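Long-range contact in catechol O-methyltransferase (Niastella koreensis, PDB 7CVW), which transfers a methyl group from S-adenosyl-L-methionine to catechol-like compounds in a metal-dependent reaction, most active with magnesium, giving meta- and para-methylated products in equal proportion: residues L62-L67 with I136-D141. Sequence-based numbering, arbitrary orientation.
Sequences LELGTL and IFIDAD. With MG (magnesium ion), chain C; SAH (S-adenosyl-L-homocysteine), chain E.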
ATOM      1  N   LEU A  62      -9.698 -14.594   1.633  1.00  7.90           N
ATOM      2  CA  LEU A  62      -8.969 -15.885   1.703  1.00  8.39           C
ATOM      3  C   LEU A  62      -7.562 -15.601   2.173  1.00  8.83           C
ATOM      4  O   LEU A  62      -6.911 -14.726   1.595  1.00  9.30           O
ATOM      5  CB  LEU A  62      -8.938 -16.557   0.328  1.00  8.66           C
ATOM      6  CG  LEU A  62      -8.125 -17.844   0.193  1.00  8.66           C
ATOM      7  CD1 LEU A  62      -8.643 -18.962   1.084  1.00  8.41           C
ATOM      8  CD2 LEU A  62      -8.165 -18.302  -1.241  1.00  9.12           C
ATOM      9  N   GLU A  63      -7.083 -16.372   3.143  1.00  8.55           N
ATOM     10  CA  GLU A  63      -5.685 -16.267   3.618  1.00  8.99           C
ATOM     11  C   GLU A  63      -5.017 -17.635   3.537  1.00  8.64           C
ATOM     12  O   GLU A  63      -5.641 -18.650   3.901  1.00  9.64           O
ATOM     13  CB  GLU A  63      -5.658 -15.764   5.053  1.00 10.06           C
ATOM     14  CG  GLU A  63      -4.300 -15.852   5.715  1.00 11.19           C
ATOM     15  CD  GLU A  63      -4.324 -15.255   7.111  1.00 13.95           C
ATOM     16  OE1 GLU A  63      -4.968 -15.880   8.006  1.00 15.40           O
ATOM     17  OE2 GLU A  63      -3.731 -14.162   7.309  1.00 14.51           O
ATOM     18  N   LEU A  64      -3.795 -17.672   3.041  1.00  8.72           N
ATOM     19  CA  LEU A  64      -2.964 -18.904   3.059  1.00  9.07           C
ATOM     20  C   LEU A  64      -1.888 -18.672   4.103  1.00  8.89           C
ATOM     21  O   LEU A  64      -1.095 -17.741   3.925  1.00  8.84           O
ATOM     22  CB  LEU A  64      -2.314 -19.131   1.695  1.00  9.86           C
ATOM     23  CG  LEU A  64      -3.181 -19.710   0.593  1.00 12.49           C
ATOM     24  CD1 LEU A  64      -4.497 -19.011   0.447  1.00 13.77           C
ATOM     25  CD2 LEU A  64      -2.433 -19.690  -0.733  1.00 12.25           C
ATOM     26  N   GLY A  65      -1.878 -19.499   5.132  1.00  8.60           N
ATOM     27  CA  GLY A  65      -0.869 -19.408   6.182  1.00  8.67           C
ATOM     28  C   GLY A  65      -1.405 -18.626   7.363  1.00  9.52           C
ATOM     29  O   GLY A  65      -1.309 -17.388   7.380  1.00 10.97           O
ATOM     30  N   THR A  66      -1.934 -19.313   8.362  1.00  9.88           N
ATOM     31  CA  THR A  66      -2.593 -18.668   9.519  1.00  9.07           C
ATOM     32  C   THR A  66      -1.596 -18.364  10.645  1.00  8.68           C
ATOM     33  O   THR A  66      -1.700 -17.276  11.264  1.00  8.23           O
ATOM     34  CB  THR A  66      -3.701 -19.589  10.031  1.00  9.89           C
ATOM     35  OG1 THR A  66      -4.421 -20.147   8.932  1.00 10.76           O
ATOM     36  CG2 THR A  66      -4.630 -18.875  10.985  1.00  9.99           C
ATOM     37  N   LEU A  67      -0.703 -19.302  10.907  1.00  8.07           N
ATOM     38  CA  LEU A  67       0.175 -19.223  12.099  1.00  7.99           C
ATOM     39  C   LEU A  67      -0.723 -19.133  13.345  1.00  8.80           C
ATOM     40  O   LEU A  67      -1.456 -20.043  13.556  1.00  9.76           O
ATOM     41  CB  LEU A  67       1.207 -18.101  11.987  1.00  8.16           C
ATOM     42  CG  LEU A  67       2.323 -18.147  13.029  1.00  8.00           C
ATOM     43  CD1 LEU A  67       3.218 -19.350  12.815  1.00  8.29           C
ATOM     44  CD2 LEU A  67       3.145 -16.879  12.918  1.00  8.10           C
ATOM     45  N   ILE A 136      -7.157 -11.634  -1.207  1.00  8.78           N
ATOM     46  CA  ILE A 136      -6.459 -12.924  -0.968  1.00  8.66           C
ATOM     47  C   ILE A 136      -5.078 -12.589  -0.447  1.00  8.40           C
ATOM     48  O   ILE A 136      -4.382 -11.783  -1.114  1.00  9.54           O
ATOM     49  CB  ILE A 136      -6.415 -13.797  -2.239  1.00  8.34           C
ATOM     50  CG1 ILE A 136      -7.830 -14.020  -2.786  1.00  8.65           C
ATOM     51  CG2 ILE A 136      -5.709 -15.112  -1.956  1.00  8.73           C
ATOM     52  CD1 ILE A 136      -7.909 -14.812  -4.049  1.00  9.03           C
ATOM     53  N   PHE A 137      -4.711 -13.156   0.696  1.00  7.91           N
ATOM     54  CA  PHE A 137      -3.381 -12.959   1.314  1.00  7.87           C
ATOM     55  C   PHE A 137      -2.632 -14.276   1.238  1.00  8.39           C
ATOM     56  O   PHE A 137      -3.021 -15.235   1.901  1.00  9.10           O
ATOM     57  CB  PHE A 137      -3.508 -12.410   2.736  1.00  7.87           C
ATOM     58  CG  PHE A 137      -2.202 -12.098   3.423  1.00  8.06           C
ATOM     59  CD1 PHE A 137      -1.231 -11.343   2.777  1.00  8.35           C
ATOM     60  CD2 PHE A 137      -1.941 -12.518   4.726  1.00  8.54           C
ATOM     61  CE1 PHE A 137      -0.036 -11.049   3.410  1.00  8.47           C
ATOM     62  CE2 PHE A 137      -0.741 -12.212   5.348  1.00  8.54           C
ATOM     63  CZ  PHE A 137       0.198 -11.460   4.698  1.00  8.36           C
ATOM     64  N   ILE A 138      -1.592 -14.319   0.419  1.00  7.90           N
ATOM     65  CA  ILE A 138      -0.703 -15.495   0.244  1.00  8.17           C
ATOM     66  C   ILE A 138       0.481 -15.354   1.198  1.00  7.94           C
ATOM     67  O   ILE A 138       1.315 -14.446   1.010  1.00  7.58           O
ATOM     68  CB  ILE A 138      -0.230 -15.615  -1.200  1.00  8.29           C
ATOM     69  CG1 ILE A 138      -1.418 -15.693  -2.157  1.00  8.80           C
ATOM     70  CG2 ILE A 138       0.707 -16.806  -1.329  1.00  8.33           C
ATOM     71  CD1 ILE A 138      -1.020 -15.765  -3.606  1.00  9.35           C
ATOM     72  N   ASP A 139       0.531 -16.213   2.211  1.00  7.74           N
ATOM     73  CA  ASP A 139       1.574 -16.087   3.255  1.00  7.93           C
ATOM     74  C   ASP A 139       1.863 -17.444   3.883  1.00  8.25           C
ATOM     75  O   ASP A 139       2.132 -17.491   5.070  1.00  8.00           O
ATOM     76  CB  ASP A 139       1.181 -15.043   4.295  1.00  8.15           C
ATOM     77  CG  ASP A 139       2.382 -14.607   5.107  1.00  8.64           C
ATOM     78  OD1 ASP A 139       3.531 -14.700   4.543  1.00  9.85           O
ATOM     79  OD2 ASP A 139       2.168 -14.179   6.302  1.00  8.72           O
ATOM     80  N   ALA A 140       1.899 -18.496   3.075  1.00  8.11           N
ATOM     81  CA  ALA A 140       2.139 -19.833   3.660  1.00  8.50           C
ATOM     82  C   ALA A 140       3.578 -20.261   3.362  1.00  9.06           C
ATOM     83  O   ALA A 140       4.441 -19.487   3.578  1.00  9.93           O
ATOM     84  CB  ALA A 140       1.144 -20.816   3.089  1.00  8.80           C
ATOM     85  N   ASP A 141       3.773 -21.521   2.978  1.00  8.60           N
ATOM     86  CA  ASP A 141       5.121 -21.941   2.536  1.00  8.76           C
ATOM     87  C   ASP A 141       5.481 -21.174   1.266  1.00  8.87           C
ATOM     88  O   ASP A 141       4.563 -20.746   0.535  1.00  9.26           O
ATOM     89  CB  ASP A 141       5.196 -23.459   2.396  1.00  8.95           C
ATOM     90  CG  ASP A 141       4.083 -24.096   1.574  1.00  9.61           C
ATOM     91  OD1 ASP A 141       3.005 -23.491   1.448  1.00  9.28           O
ATOM     92  OD2 ASP A 141       4.307 -25.205   1.051  1.00 11.40           O
TER
HETATM   93 MG    MG C 301       4.774 -13.630   6.268  1.00  2.50          MG
HETATM   94  N   SAH E 303       0.018 -14.827   8.004  1.00 20.00           N
HETATM   95  CA  SAH E 303       0.560 -15.168   9.334  1.00 20.00           C
HETATM   96  CB  SAH E 303       1.931 -15.848   9.206  1.00 20.00           C
HETATM   97  CG  SAH E 303       1.925 -17.111   8.411  1.00 20.00           C
HETATM   98  SD  SAH E 303       3.532 -17.930   8.770  1.00 20.00           S
HETATM   99  C   SAH E 303       0.665 -13.857  10.115  1.00 20.00           C
HETATM  100  O   SAH E 303       0.241 -13.830  11.214  1.00 20.00           O
HETATM  101  OXT SAH E 303       1.193 -12.963   9.547  1.00 20.00           O
HETATM  102  C5' SAH E 303       3.459 -19.307   7.581  1.00 20.00           C
HETATM  103  C4' SAH E 303       2.418 -20.320   7.969  1.00 20.00           C
HETATM  104  O4' SAH E 303       2.220 -21.159   6.825  1.00 20.00           O
HETATM  105  C3' SAH E 303       2.785 -21.277   9.125  1.00 20.00           C
HETATM  106  O3' SAH E 303       1.795 -21.313  10.136  1.00 20.00           O
HETATM  107  C2' SAH E 303       2.922 -22.642   8.445  1.00 20.00           C
HETATM  108  O2' SAH E 303       2.575 -23.725   9.265  1.00 20.00           O
HETATM  109  C1' SAH E 303       1.969 -22.456   7.280  1.00 20.00           C
HETATM  110  N9  SAH E 303       2.159 -23.381   6.186  1.00 20.00           N
HETATM  111  C8  SAH E 303       3.310 -24.005   5.803  1.00 20.00           C
HETATM  112  N7  SAH E 303       3.142 -24.813   4.794  1.00 20.00           N
HETATM  113  C5  SAH E 303       1.799 -24.722   4.491  1.00 20.00           C
HETATM  114  C6  SAH E 303       0.993 -25.330   3.509  1.00 20.00           C
HETATM  115  N6  SAH E 303       1.442 -26.210   2.638  1.00 20.00           N
HETATM  116  N1  SAH E 303      -0.306 -25.019   3.496  1.00 20.00           N
HETATM  117  C2  SAH E 303      -0.757 -24.140   4.389  1.00 20.00           C
HETATM  118  N3  SAH E 303      -0.104 -23.525   5.360  1.00 20.00           N
HETATM  119  C4  SAH E 303       1.187 -23.835   5.346  1.00 20.00           C
HETATM  120  O   HOH W   1       3.961 -12.935   8.398  1.00 10.03           O
HETATM  121  O   HOH W   2       5.308 -16.033   6.702  1.00 11.48           O
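Leu-62 to Leu-64 and Ile-136 to Ile-138 pair as neighbouring parallel strands, their short axes 4.7 Å apart. The tight part begins with this ladder. Phe-137 N donates to Leu-62 O at 2.8 Å, and Phe-137 O accepts from Leu-64 N, also at 2.8 Å. Both bonds are nearly straight, so Phe-137 is gripped through both its backbone polar atoms. A third bond, Asp-139 N to Leu-64 O, is bent (129°) and weak; the regular ladder ends here. The backbones come closest just beyond it, with Gly-65 CA 3.9 Å from Ala-140 CA. Gly-65 has positive phi, and its bare CA allows this approach.

On one face of the sheet, Leu-62 CD2 meets Ile-136 CG2 at 4.1 Å, and Leu-64 packs on Ile-138 and Ala-140. Helices 118-128 and 145-154 cover this apolar side. On the other face, Glu-63 and Phe-137 lie side by side. Glu-63 CG is anti to the backbone N (chi1 170°), and the extended chain brings OE2 to the ring edge, 3.5 Å from Phe-137 CD2. Carboxylate and ring planes are 47° apart. Ser-71, Thr-72 and Thr-87 hydrogen-bond this buried carboxylate.

Only after Gly-65 and Ala-140 do the loops diverge, round S-adenosyl-L-homocysteine. Its amino N bridges them, donating to Gly-65 O at 3.0 Å and to Asp-139 OD2 at 2.8 Å. Asp-139 CB lies over one face of the Phe-137 ring, toward its rim. Asp-139 OD1 binds the magnesium ion, with Asp-165, Asn-166 and two waters also coordinating it. One aspartate thus links the bound product and the metal. Loops from adjacent parallel strand ends forming the S-adenosyl-L-methionine pocket are the hallmark of the Rossmann-like class I methyltransferase fold, here in its cation-dependent O-methyltransferase form.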